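Long-range contacts in glutamate receptor 1 (Adineta vaga, PDB 4IO2), which binds glutamate in its ligand-binding domain, the part crystallised here, and probably belongs to a ligand-gated ion channel: residues I8-G13 against Y79-G84; L42-Y47 against G232-L237; L72-G77 against E94-S99; D85-S90 against D203-G208; S106-M111 against M179-A184. All coordinates share one frame; numbering follows the deposited sequence.

Contact 1 (I8-G13 against Y79-G84)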
# COMPACT_ATOMS: atom_id res chain seq x y z
N ILE A 8 10.68 -24.38 -9.89
CA ILE A 8 10.38 -23.75 -11.17
C ILE A 8 11.40 -22.66 -11.42
O ILE A 8 11.76 -21.92 -10.50
CB ILE A 8 8.98 -23.10 -11.12
CG1 ILE A 8 7.89 -24.15 -10.82
CG2 ILE A 8 8.69 -22.28 -12.37
CD1 ILE A 8 7.81 -25.27 -11.84
N THR A 9 11.86 -22.53 -12.66
CA THR A 9 12.75 -21.44 -13.01
C THR A 9 11.95 -20.20 -13.40
O THR A 9 11.04 -20.28 -14.22
CB THR A 9 13.69 -21.84 -14.18
OG1 THR A 9 14.51 -22.93 -13.76
CG2 THR A 9 14.58 -20.67 -14.60
N LEU A 10 12.28 -19.08 -12.77
CA LEU A 10 11.70 -17.78 -13.13
C LEU A 10 12.72 -16.90 -13.76
O LEU A 10 13.76 -16.62 -13.15
CB LEU A 10 11.20 -17.05 -11.90
CG LEU A 10 10.01 -17.65 -11.21
CD1 LEU A 10 9.74 -16.82 -9.97
CD2 LEU A 10 8.83 -17.73 -12.14
N ARG A 11 12.42 -16.40 -14.94
CA ARG A 11 13.17 -15.30 -15.56
C ARG A 11 12.68 -14.01 -14.94
O ARG A 11 11.51 -13.60 -15.09
CB ARG A 11 12.96 -15.26 -17.08
CG ARG A 11 13.40 -16.51 -17.84
CD ARG A 11 12.86 -16.49 -19.27
NE ARG A 11 11.41 -16.37 -19.24
CZ ARG A 11 10.65 -15.85 -20.19
NH1 ARG A 11 11.15 -15.45 -21.36
NH2 ARG A 11 9.35 -15.75 -19.97
N ILE A 12 13.56 -13.36 -14.17
CA ILE A 12 13.22 -12.19 -13.35
C ILE A 12 13.86 -10.95 -13.93
O ILE A 12 15.07 -10.81 -13.90
CB ILE A 12 13.69 -12.35 -11.90
CG1 ILE A 12 13.16 -13.64 -11.30
CG2 ILE A 12 13.30 -11.11 -11.08
CD1 ILE A 12 13.62 -13.92 -9.86
N GLY A 13 13.04 -10.08 -14.53
CA GLY A 13 13.54 -8.82 -15.06
C GLY A 13 13.77 -7.81 -13.93
O GLY A 13 12.93 -7.68 -13.02
N TYR A 79 10.00 -11.92 -19.87
CA TYR A 79 10.31 -12.27 -18.48
C TYR A 79 9.09 -12.99 -17.91
O TYR A 79 7.98 -12.86 -18.43
CB TYR A 79 10.58 -11.00 -17.63
CG TYR A 79 11.61 -10.06 -18.21
CD1 TYR A 79 12.98 -10.37 -18.21
CD2 TYR A 79 11.24 -8.87 -18.81
CE1 TYR A 79 13.92 -9.51 -18.74
CE2 TYR A 79 12.18 -8.00 -19.35
CZ TYR A 79 13.51 -8.32 -19.34
OH TYR A 79 14.41 -7.42 -19.88
N ASP A 80 9.28 -13.70 -16.81
CA ASP A 80 8.18 -14.27 -16.03
C ASP A 80 7.64 -13.32 -14.99
O ASP A 80 6.43 -13.22 -14.83
CB ASP A 80 8.59 -15.60 -15.40
CG ASP A 80 9.00 -16.61 -16.45
OD1 ASP A 80 8.23 -16.81 -17.44
OD2 ASP A 80 10.09 -17.18 -16.34
N ILE A 81 8.53 -12.68 -14.26
CA ILE A 81 8.15 -11.60 -13.35
C ILE A 81 9.16 -10.46 -13.52
O ILE A 81 10.23 -10.67 -14.08
CB ILE A 81 8.07 -12.03 -11.86
CG1 ILE A 81 9.44 -12.49 -11.34
CG2 ILE A 81 7.02 -13.12 -11.70
CD1 ILE A 81 9.47 -12.81 -9.81
N ALA A 82 8.82 -9.29 -13.02
CA ALA A 82 9.77 -8.17 -12.95
C ALA A 82 9.69 -7.53 -11.56
O ALA A 82 8.61 -7.27 -11.03
CB ALA A 82 9.52 -7.13 -14.07
N ILE A 83 10.86 -7.32 -10.98
CA ILE A 83 10.98 -6.81 -9.63
C ILE A 83 11.80 -5.54 -9.63
O ILE A 83 12.92 -5.52 -10.13
CB ILE A 83 11.62 -7.82 -8.65
CG1 ILE A 83 10.86 -9.16 -8.64
CG2 ILE A 83 11.64 -7.22 -7.27
CD1 ILE A 83 11.53 -10.23 -7.76
N GLY A 84 11.24 -4.49 -9.04
CA GLY A 84 11.94 -3.24 -8.94
C GLY A 84 11.07 -2.18 -8.32
O GLY A 84 10.02 -2.43 -7.69
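R11 grips D80 side-on in a two-nitrogen salt bridge, R11 NE reaching D80 OD2 at 3.3 Å and R11 NH2 reaching D80 OD1 at 3.0 Å. A bend of the arginine at chi3 (-56°) brings the guanidinium back to this partner. Both oxygens lie in the guanidinium plane, yet the arginine approaches from above the carboxylate, whose plane is turned 58° from its own. D80 OD2 accepts a second hydrogen bond, from R11 N (2.8 Å), on its anti side, so side chain and backbone of one arginine together fix the rotation of the D80 group. In return R11 O accepts from D80 N at 2.8 Å and, at a longer but straighter reach, from I81 N. Beyond this knot the chains run as a parallel pair: G13 N bonds to I81 O (2.9 Å), and I83 N meets G13 O at 2.9 Å almost head-on. G13 CA sits over the Y79 ring, 3.9 Å from its centroid, a CH-pi contact. I12 and I81 lie side by side on one sheet face. Further out, R11 NH1 bonds to G77 O. Strand 9-14 is central in the parallel sheet of one lobe of the periplasmic-binding-protein fold, between 55-60 and 81-82; helices 40-52 and 67-75 pack against it.

Contact 2 (L42-Y47 against G232-L237)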
# COMPACT_ATOMS: atom_id res chain seq x y z
N LEU A 42 18.00 -7.39 -5.29
CA LEU A 42 18.75 -8.66 -5.32
C LEU A 42 18.61 -9.38 -3.98
O LEU A 42 18.44 -10.61 -3.93
CB LEU A 42 20.21 -8.39 -5.65
CG LEU A 42 20.53 -8.05 -7.12
CD1 LEU A 42 20.20 -9.22 -8.07
CD2 LEU A 42 19.84 -6.77 -7.63
N ASP A 43 18.62 -8.63 -2.88
CA ASP A 43 18.43 -9.26 -1.58
C ASP A 43 17.00 -9.81 -1.44
O ASP A 43 16.77 -10.89 -0.86
CB ASP A 43 18.71 -8.28 -0.41
CG ASP A 43 20.15 -7.92 -0.24
OD1 ASP A 43 21.04 -8.47 -0.92
OD2 ASP A 43 20.40 -7.11 0.69
N LEU A 44 16.02 -9.05 -1.93
CA LEU A 44 14.63 -9.50 -1.89
C LEU A 44 14.46 -10.82 -2.69
O LEU A 44 13.79 -11.75 -2.23
CB LEU A 44 13.71 -8.40 -2.44
CG LEU A 44 12.24 -8.79 -2.55
CD1 LEU A 44 11.64 -9.25 -1.21
CD2 LEU A 44 11.46 -7.66 -3.16
N ILE A 45 15.06 -10.91 -3.88
CA ILE A 45 14.99 -12.13 -4.67
C ILE A 45 15.54 -13.31 -3.85
O ILE A 45 14.97 -14.38 -3.87
CB ILE A 45 15.77 -11.96 -5.99
CG1 ILE A 45 15.00 -11.03 -6.93
CG2 ILE A 45 16.03 -13.29 -6.67
CD1 ILE A 45 15.84 -10.45 -8.10
N GLU A 46 16.66 -13.12 -3.17
CA GLU A 46 17.21 -14.18 -2.35
C GLU A 46 16.28 -14.60 -1.20
O GLU A 46 16.13 -15.79 -0.91
CB GLU A 46 18.58 -13.78 -1.82
CG GLU A 46 19.27 -14.81 -0.94
CD GLU A 46 19.41 -16.17 -1.62
OE1 GLU A 46 19.40 -16.25 -2.87
OE2 GLU A 46 19.53 -17.18 -0.88
N TYR A 47 15.64 -13.64 -0.52
CA TYR A 47 14.73 -14.00 0.56
C TYR A 47 13.54 -14.77 -0.00
O TYR A 47 13.11 -15.78 0.56
CB TYR A 47 14.18 -12.74 1.24
CG TYR A 47 15.04 -12.14 2.32
CD1 TYR A 47 15.20 -12.78 3.54
CD2 TYR A 47 15.68 -10.91 2.14
CE1 TYR A 47 15.97 -12.22 4.53
CE2 TYR A 47 16.45 -10.35 3.15
CZ TYR A 47 16.60 -11.01 4.34
OH TYR A 47 17.37 -10.50 5.38
N GLY A 232 8.90 -8.46 9.24
CA GLY A 232 9.84 -7.34 9.33
C GLY A 232 10.95 -7.34 8.31
O GLY A 232 11.79 -6.44 8.33
N ILE A 233 11.00 -8.34 7.43
CA ILE A 233 12.08 -8.43 6.46
C ILE A 233 12.08 -7.26 5.48
O ILE A 233 13.15 -6.71 5.17
CB ILE A 233 12.03 -9.78 5.72
CG1 ILE A 233 12.20 -10.95 6.70
CG2 ILE A 233 13.09 -9.83 4.62
CD1 ILE A 233 13.41 -10.92 7.52
N LEU A 234 10.91 -6.85 5.00
CA LEU A 234 10.90 -5.72 4.09
C LEU A 234 11.39 -4.44 4.76
O LEU A 234 12.11 -3.66 4.16
CB LEU A 234 9.52 -5.52 3.46
CG LEU A 234 8.93 -6.73 2.72
CD1 LEU A 234 7.60 -6.41 2.08
CD2 LEU A 234 9.90 -7.24 1.65
N ASP A 235 11.01 -4.23 6.01
CA ASP A 235 11.48 -3.07 6.74
C ASP A 235 12.99 -3.14 6.95
O ASP A 235 13.68 -2.12 6.81
CB ASP A 235 10.81 -2.95 8.10
CG ASP A 235 9.39 -2.43 8.01
OD1 ASP A 235 8.96 -1.99 6.93
OD2 ASP A 235 8.70 -2.46 9.06
N ASN A 236 13.52 -4.32 7.26
CA ASN A 236 14.96 -4.47 7.44
C ASN A 236 15.73 -4.17 6.18
O ASN A 236 16.78 -3.52 6.19
CB ASN A 236 15.32 -5.90 7.86
CG ASN A 236 14.76 -6.30 9.19
OD1 ASN A 236 14.40 -5.46 10.03
ND2 ASN A 236 14.73 -7.62 9.42
N LEU A 237 15.19 -4.61 5.05
CA LEU A 237 15.83 -4.39 3.77
C LEU A 237 15.83 -2.92 3.41
O LEU A 237 16.83 -2.40 2.89
CB LEU A 237 15.13 -5.17 2.66
CG LEU A 237 15.48 -6.63 2.54
CD1 LEU A 237 14.65 -7.25 1.44
CD2 LEU A 237 16.97 -6.72 2.23
O HOH W 1 16.44 -9.17 7.68
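The Y47 ring carries I233 on one face: the CG2 methyl stands over its centre, 3.5 Å from the centroid and only 2° off the ring normal, a well-centred CH-pi contact. At the ring edge, near its plane, L237 CD2 lies 3.8 Å from Y47 CE2, so two aliphatic residues one helical turn apart grip the ring over its face and at its edge. With chi1 -61°, I233 CG1 lies anti to the carbonyl carbon, which puts CG2 anti to the backbone N and directed at the ring. The same L237 CD2 methyl also lies 3.5 Å from D43 CB, while L44 and L234 cross at an angle, CD1 to CD2 3.9 Å. These contacts join two nearly antiparallel helices of one lobe, 40-52 and 233-242, whose short segments run 155° apart with axes 11.0 Å from each other. At the outer edge of the interface a water spans them, 2.8 Å from Y47 OH and accepting from N236 ND2 at 2.9 Å. Between the two segments the contact is apolar apart from this water, while one turn on, the D43 carboxylate adds a salt bridge to K240 and accepts from W241 NE1, both later in helix 233-242.

Contact 3 (L72-G77 against E94-S99)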
# COMPACT_ATOMS: atom_id res chain seq x y z
N LEU A 72 5.85 -3.67 -20.60
CA LEU A 72 5.47 -4.18 -21.91
C LEU A 72 6.28 -5.41 -22.32
O LEU A 72 5.75 -6.34 -22.92
CB LEU A 72 5.64 -3.07 -22.97
CG LEU A 72 4.56 -2.00 -22.90
CD1 LEU A 72 5.02 -0.73 -23.62
CD2 LEU A 72 3.27 -2.50 -23.49
N ALA A 73 7.56 -5.41 -21.99
CA ALA A 73 8.43 -6.56 -22.28
C ALA A 73 7.95 -7.79 -21.53
O ALA A 73 7.87 -8.89 -22.10
CB ALA A 73 9.87 -6.23 -21.94
N LEU A 74 7.55 -7.62 -20.26
CA LEU A 74 7.03 -8.76 -19.53
C LEU A 74 5.74 -9.24 -20.20
O LEU A 74 5.54 -10.45 -20.38
CB LEU A 74 6.79 -8.39 -18.07
CG LEU A 74 6.29 -9.60 -17.28
CD1 LEU A 74 6.87 -9.60 -15.90
CD2 LEU A 74 4.77 -9.68 -17.23
N ALA A 75 4.84 -8.32 -20.54
CA ALA A 75 3.56 -8.71 -21.15
C ALA A 75 3.79 -9.46 -22.45
O ALA A 75 2.99 -10.31 -22.81
CB ALA A 75 2.66 -7.51 -21.38
N ASN A 76 4.87 -9.15 -23.15
CA ASN A 76 5.21 -9.82 -24.41
C ASN A 76 5.84 -11.20 -24.20
O ASN A 76 6.02 -11.93 -25.16
CB ASN A 76 6.22 -8.95 -25.15
CG ASN A 76 6.52 -9.45 -26.54
OD1 ASN A 76 5.64 -9.49 -27.39
ND2 ASN A 76 7.78 -9.79 -26.79
N GLY A 77 6.19 -11.54 -22.95
CA GLY A 77 6.74 -12.85 -22.63
C GLY A 77 8.25 -12.86 -22.42
O GLY A 77 8.80 -13.95 -22.29
N GLU A 94 -4.03 -2.85 -16.88
CA GLU A 94 -4.77 -3.36 -18.03
C GLU A 94 -4.02 -4.48 -18.74
O GLU A 94 -4.64 -5.32 -19.38
CB GLU A 94 -5.01 -2.25 -19.05
CG GLU A 94 -5.97 -1.21 -18.58
CD GLU A 94 -7.46 -1.64 -18.68
OE1 GLU A 94 -7.76 -2.81 -19.06
OE2 GLU A 94 -8.33 -0.77 -18.38
N ILE A 95 -2.69 -4.49 -18.67
CA ILE A 95 -1.89 -5.42 -19.46
C ILE A 95 -1.08 -6.45 -18.66
O ILE A 95 -0.64 -7.45 -19.23
CB ILE A 95 -0.99 -4.69 -20.50
CG1 ILE A 95 -0.01 -3.74 -19.83
CG2 ILE A 95 -1.87 -4.04 -21.56
CD1 ILE A 95 1.14 -3.29 -20.71
N VAL A 96 -0.87 -6.19 -17.38
CA VAL A 96 -0.16 -7.10 -16.49
C VAL A 96 -0.89 -7.12 -15.16
O VAL A 96 -1.69 -6.21 -14.84
CB VAL A 96 1.30 -6.67 -16.24
CG1 VAL A 96 2.13 -6.72 -17.53
CG2 VAL A 96 1.42 -5.29 -15.58
N ALA A 97 -0.57 -8.11 -14.33
CA ALA A 97 -0.98 -8.08 -12.92
C ALA A 97 0.17 -7.64 -12.04
O ALA A 97 1.33 -7.58 -12.45
CB ALA A 97 -1.58 -9.44 -12.46
N PHE A 98 -0.17 -7.29 -10.79
CA PHE A 98 0.85 -6.95 -9.82
C PHE A 98 0.63 -7.76 -8.57
O PHE A 98 -0.50 -7.98 -8.14
CB PHE A 98 0.79 -5.46 -9.48
CG PHE A 98 1.21 -4.55 -10.60
CD1 PHE A 98 0.29 -4.05 -11.49
CD2 PHE A 98 2.53 -4.15 -10.70
CE1 PHE A 98 0.67 -3.15 -12.46
CE2 PHE A 98 2.91 -3.25 -11.65
CZ PHE A 98 2.00 -2.77 -12.55
N SER A 99 1.72 -8.14 -7.94
CA SER A 99 1.69 -8.73 -6.62
C SER A 99 1.19 -7.74 -5.58
O SER A 99 1.10 -6.55 -5.81
CB SER A 99 3.09 -9.19 -6.21
OG SER A 99 3.94 -8.11 -5.84
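A75 and V96 have the nearest CA atoms, 6.2 Å apart, where the last turn of helix 67-75 passes the chain that leads into strand 97-98. G77 closes that turn with a Schellman motif: the glycine adopts a positive phi (103°), and G77 N bonds back to L74 O at 2.9 Å. No hydrogen bond joins the segments, and the contact is made mainly by aliphatic groups. V96 CG1 is the branch that reaches the helix, lying 4.0 Å from A75 CB and 4.0 Å from L74 CD2, and it thereby straddles two successive helical residues. A75 CB also rests against the chain itself, 3.9 Å from I95 O. On the surface side L72 and I95 meet by their ends, L72 CD2 standing 3.6 Å from I95 CD1. I95 reaches there with CG1 lodged between its backbone N and carbonyl carbon (chi1 60°), a crowded position, and the rest of its chain extended. The burial is therefore graded, from the enclosed L74 and V96 to the surface pair L72 and I95. The contact thus ties a helix of one lobe to the edge of strand 97-98. V71, one turn before A75, touches both I95 and V96. Deeper in, V210 of strand 200-211 packs on L74 and V96, and A97 and S99 pair with that strand through backbone bonds. At the outer end E94 forms a salt bridge with K219 of the second subunit.

Contact 4 (D85-S90 against D203-G208). With GLU (glutamic acid), chain E.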
# COMPACT_ATOMS: atom_id res chain seq x y z
N ASP A 85 11.51 -0.93 -8.47
CA ASP A 85 10.75 0.25 -8.06
C ASP A 85 9.74 0.60 -9.15
O ASP A 85 9.85 1.62 -9.80
CB ASP A 85 11.68 1.44 -7.75
CG ASP A 85 12.73 1.75 -8.83
OD1 ASP A 85 13.04 0.93 -9.69
OD2 ASP A 85 13.30 2.89 -8.78
N ILE A 86 8.77 -0.32 -9.32
CA ILE A 86 7.81 -0.26 -10.42
C ILE A 86 6.44 0.09 -9.86
O ILE A 86 5.85 -0.67 -9.08
CB ILE A 86 7.74 -1.61 -11.16
CG1 ILE A 86 9.12 -2.07 -11.64
CG2 ILE A 86 6.82 -1.52 -12.32
CD1 ILE A 86 9.17 -3.56 -12.00
N THR A 87 5.97 1.29 -10.20
CA THR A 87 4.71 1.77 -9.70
C THR A 87 3.50 1.03 -10.28
O THR A 87 3.40 0.82 -11.49
CB THR A 87 4.57 3.27 -9.95
OG1 THR A 87 5.71 3.94 -9.40
CG2 THR A 87 3.29 3.86 -9.33
N VAL A 88 2.57 0.65 -9.42
CA VAL A 88 1.30 0.02 -9.83
C VAL A 88 0.40 1.13 -10.33
O VAL A 88 0.07 2.08 -9.60
CB VAL A 88 0.68 -0.70 -8.64
CG1 VAL A 88 -0.61 -1.38 -9.09
CG2 VAL A 88 1.67 -1.72 -8.06
N THR A 89 0.02 1.08 -11.60
CA THR A 89 -0.86 2.09 -12.19
C THR A 89 -2.03 1.42 -12.91
O THR A 89 -1.96 0.28 -13.31
CB THR A 89 -0.17 3.00 -13.23
OG1 THR A 89 0.10 2.23 -14.39
CG2 THR A 89 1.15 3.61 -12.69
N SER A 90 -3.10 2.16 -13.06
CA SER A 90 -4.30 1.69 -13.76
C SER A 90 -3.97 1.27 -15.18
O SER A 90 -4.42 0.23 -15.65
CB SER A 90 -5.41 2.77 -13.75
OG SER A 90 -5.01 3.98 -14.40
N ASP A 203 0.91 11.85 -5.42
CA ASP A 203 0.70 10.58 -6.12
C ASP A 203 1.04 9.37 -5.26
O ASP A 203 1.83 8.51 -5.66
CB ASP A 203 1.46 10.53 -7.45
CG ASP A 203 0.88 9.54 -8.42
OD1 ASP A 203 -0.36 9.43 -8.51
OD2 ASP A 203 1.65 8.78 -9.06
N LYS A 204 0.44 9.32 -4.09
CA LYS A 204 0.56 8.18 -3.19
C LYS A 204 0.22 6.93 -3.97
O LYS A 204 -0.82 6.84 -4.67
CB LYS A 204 -0.39 8.31 -2.00
CG LYS A 204 -0.19 9.59 -1.19
CD LYS A 204 1.26 10.00 -1.08
CE LYS A 204 1.41 11.33 -0.33
NZ LYS A 204 0.16 12.13 -0.26
N SER A 205 1.12 5.96 -3.89
CA SER A 205 1.05 4.80 -4.73
C SER A 205 1.80 3.63 -4.07
O SER A 205 2.18 3.70 -2.92
CB SER A 205 1.64 5.20 -6.11
OG SER A 205 2.95 5.77 -5.95
N THR A 206 2.00 2.57 -4.83
CA THR A 206 2.70 1.39 -4.36
C THR A 206 3.64 0.85 -5.41
O THR A 206 3.42 1.10 -6.60
CB THR A 206 1.70 0.27 -3.98
OG1 THR A 206 0.86 -0.03 -5.12
CG2 THR A 206 0.79 0.66 -2.80
N PHE A 207 4.62 0.08 -5.00
CA PHE A 207 5.44 -0.72 -5.89
C PHE A 207 4.97 -2.16 -5.76
O PHE A 207 4.69 -2.64 -4.65
CB PHE A 207 6.90 -0.70 -5.50
CG PHE A 207 7.59 0.65 -5.64
CD1 PHE A 207 7.20 1.59 -6.57
CD2 PHE A 207 8.68 0.95 -4.84
CE1 PHE A 207 7.87 2.81 -6.68
CE2 PHE A 207 9.37 2.16 -4.96
CZ PHE A 207 8.97 3.08 -5.88
N GLY A 208 4.87 -2.87 -6.88
CA GLY A 208 4.47 -4.27 -6.90
C GLY A 208 5.36 -5.03 -7.83
O GLY A 208 5.94 -4.47 -8.77
N GLU E . 8.45 4.01 -10.17
CA GLU E . 8.43 4.74 -11.45
C GLU E . 7.61 3.96 -12.48
O GLU E . 7.31 2.76 -12.24
CB GLU E . 9.83 4.99 -12.00
CG GLU E . 10.79 5.77 -11.09
CD GLU E . 10.46 7.25 -10.88
OE1 GLU E . 9.55 7.74 -11.55
OE2 GLU E . 11.18 7.92 -10.10
OXT GLU E . 7.26 4.55 -13.53
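T87 and F207 face each other at a single backbone bridge, CA to CA 4.6 Å, where the irregular chain 85-88 crosses strand 200-211 steeply. Two bonds flank it: V88 N to T206 O at 3.0 Å and G208 N to I86 O at 3.3 Å. D85 CB lies over one face of the F207 ring, 4.0 Å from its centroid in a CH-pi contact, while T87 OG1 comes to the ring edge, in plane, 3.7 Å from F207 CE1. V88 places CG2 against T206 OG1, an oxygen hydrogen-bonded to R229 of the second subunit. This crossing builds one side of the glutamate site, in the cleft between the two lobes of the periplasmic-binding-protein fold. The ligand N donates to D85 O and to T87 OG1, each at 2.8 Å, and T87 N donates back to ligand O at 2.8 Å, nearly straight at 168°. T87 can serve both ligand groups because OG1 stands beside its own backbone N (chi1 -54°). The ammonium is thus held here by a carbonyl and a hydroxyl, while R92 NH1, R136 NH2 and A140 N add further bonds to the ligand. D85 turns its carboxylate to Y67 and S17, which hold the residue from outside the contact. T89 OG1 caps R92 N at the start of helix 90-93, and T87 O accepts from R92 NH1.

Contact 5 (S106-M111 against M179-A184). With GLU (glutamic acid), chain E.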
# COMPACT_ATOMS: atom_id res chain seq x y z
N SER A 106 5.48 7.47 -3.14
CA SER A 106 4.90 8.76 -3.51
C SER A 106 6.02 9.49 -4.26
O SER A 106 7.16 9.00 -4.34
CB SER A 106 4.45 9.55 -2.29
OG SER A 106 5.56 9.74 -1.44
N MET A 107 5.69 10.60 -4.87
CA MET A 107 6.67 11.39 -5.63
C MET A 107 6.95 12.70 -4.95
O MET A 107 6.13 13.19 -4.17
CB MET A 107 6.25 11.64 -7.09
CG MET A 107 6.09 10.37 -7.88
SD MET A 107 5.85 10.69 -9.65
CE MET A 107 4.14 11.14 -9.70
N ARG A 108 8.15 13.22 -5.22
CA ARG A 108 8.55 14.54 -4.80
C ARG A 108 9.05 15.34 -5.96
O ARG A 108 9.40 14.81 -6.99
CB ARG A 108 9.58 14.50 -3.68
CG ARG A 108 8.93 13.90 -2.40
CD ARG A 108 9.41 14.39 -1.11
NE ARG A 108 9.29 15.82 -0.98
CZ ARG A 108 10.00 16.48 -0.09
NH1 ARG A 108 10.87 15.79 0.67
NH2 ARG A 108 9.89 17.79 -0.00
N ILE A 109 9.01 16.66 -5.80
CA ILE A 109 9.62 17.56 -6.73
C ILE A 109 11.14 17.68 -6.47
O ILE A 109 11.54 17.97 -5.35
CB ILE A 109 8.97 18.93 -6.65
CG1 ILE A 109 7.46 18.84 -6.97
CG2 ILE A 109 9.69 19.91 -7.60
CD1 ILE A 109 6.64 20.07 -6.59
N LEU A 110 11.94 17.43 -7.52
CA LEU A 110 13.43 17.49 -7.51
C LEU A 110 13.85 18.79 -8.19
O LEU A 110 13.35 19.11 -9.25
CB LEU A 110 13.99 16.29 -8.30
CG LEU A 110 15.52 16.18 -8.40
CD1 LEU A 110 16.12 15.88 -7.07
CD2 LEU A 110 15.93 15.06 -9.41
N MET A 111 14.85 19.45 -7.62
CA MET A 111 15.30 20.75 -8.15
C MET A 111 16.71 21.05 -7.66
O MET A 111 17.21 20.37 -6.76
CB MET A 111 14.36 21.85 -7.66
CG MET A 111 14.40 22.12 -6.14
SD MET A 111 13.27 23.48 -5.68
CE MET A 111 13.86 23.94 -4.05
N MET A 179 10.30 12.70 -9.02
CA MET A 179 11.05 11.47 -8.71
C MET A 179 10.42 10.79 -7.52
O MET A 179 9.95 11.43 -6.60
CB MET A 179 12.50 11.81 -8.47
CG MET A 179 13.38 10.61 -8.32
SD MET A 179 15.14 11.13 -8.21
CE MET A 179 15.93 9.50 -8.15
N ASP A 180 10.34 9.46 -7.57
CA ASP A 180 9.88 8.69 -6.43
C ASP A 180 10.65 9.06 -5.18
O ASP A 180 11.86 9.26 -5.22
CB ASP A 180 10.10 7.21 -6.65
CG ASP A 180 9.20 6.60 -7.71
OD1 ASP A 180 8.10 7.15 -8.01
OD2 ASP A 180 9.62 5.51 -8.18
N ILE A 181 9.97 9.08 -4.04
CA ILE A 181 10.57 9.60 -2.83
C ILE A 181 11.74 8.78 -2.31
O ILE A 181 12.72 9.36 -1.82
CB ILE A 181 9.49 9.77 -1.71
CG1 ILE A 181 10.03 10.52 -0.50
CG2 ILE A 181 8.86 8.40 -1.30
CD1 ILE A 181 8.92 10.88 0.50
N GLY A 182 11.68 7.47 -2.36
CA GLY A 182 12.78 6.70 -1.78
C GLY A 182 14.10 6.86 -2.47
O GLY A 182 15.11 7.16 -1.84
N THR A 183 14.10 6.72 -3.78
CA THR A 183 15.32 6.95 -4.55
C THR A 183 15.69 8.46 -4.61
O THR A 183 16.88 8.80 -4.67
CB THR A 183 15.22 6.36 -5.98
OG1 THR A 183 14.01 6.83 -6.63
CG2 THR A 183 15.27 4.82 -5.93
N ALA A 184 14.70 9.37 -4.59
CA ALA A 184 15.00 10.81 -4.61
C ALA A 184 15.77 11.18 -3.34
O ALA A 184 16.75 11.92 -3.39
CB ALA A 184 13.70 11.62 -4.68
N GLU E . 8.45 4.01 -10.17
CA GLU E . 8.43 4.74 -11.45
C GLU E . 7.61 3.96 -12.48
O GLU E . 7.31 2.76 -12.24
CB GLU E . 9.83 4.99 -12.00
CG GLU E . 10.79 5.77 -11.09
CD GLU E . 10.46 7.25 -10.88
OE1 GLU E . 9.55 7.74 -11.55
OE2 GLU E . 11.18 7.92 -10.10
OXT GLU E . 7.26 4.55 -13.53
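S106 and M107 pack closely against D180 and I181, with M107 CA only 4.3 Å from D180 CA at a non-hydrogen-bonded antiparallel pair. Strand bonds enclose this point: S106 O accepts from I181 N at 2.8 Å, and M179 O takes R108 N at 2.9 Å in a nearly straight bond (173°), answered by M179 N to R108 O. D180 is where the strand 177-180 gives way to helix 181-190; it holds the N-cap position, but its side chain makes no capping bond. With CG anti to the carbonyl carbon (chi1 -70°), the carboxylate serves the ligand instead, D180 OD2 accepting from the N of bound glutamate at 2.8 Å. D180 N donates to ligand OE2 at 3.1 Å, almost in line (177°). One residue thus meets both ends of the ligand, and N105 ties down its OD1. The negative group would probably stabilise the ligand ammonium. On the buried side L110 and M179 lie alongside each other in a looser apolar touch, L110 CD2 to M179 SD 4.2 Å. Toward the partly exposed margin the fit is slacker: R108 lays its bent aliphatic chain over I181, R108 CD to I181 CD1 at 3.9 Å, and its guanidinium finds weak or long partners in G199 and D201. Strand 103-112 also pairs with 195-198 and 200-211, helix 162-170 packs on L110 and M179, and F207 of strand 200-211 rests against D180.

Contacts 1, 2 and 3 belong to one lobe. Contact 1 touches both others, which do not touch each other (about 8 Å between nearest atoms): I83 CD1 of contact 1 meets I45 CG1 of contact 2 at 3.7 Å, and L74 of contact 3 packs on the backbone at I81 and A82. Strand 81-82 leads on into D85-S90, so contact 1 hands the chain to the ligand site of contact 4. Contact 3 leans on contact 4 through F98 CD2 and V88 CG2, 3.7 Å apart. Contacts 4 and 5, with centres about 13 Å apart, both hold glutamate and meet where F207 CZ comes 3.4 Å from D180 OD2. Contacts 1 and 5 lie on opposite sides of the chain's centre.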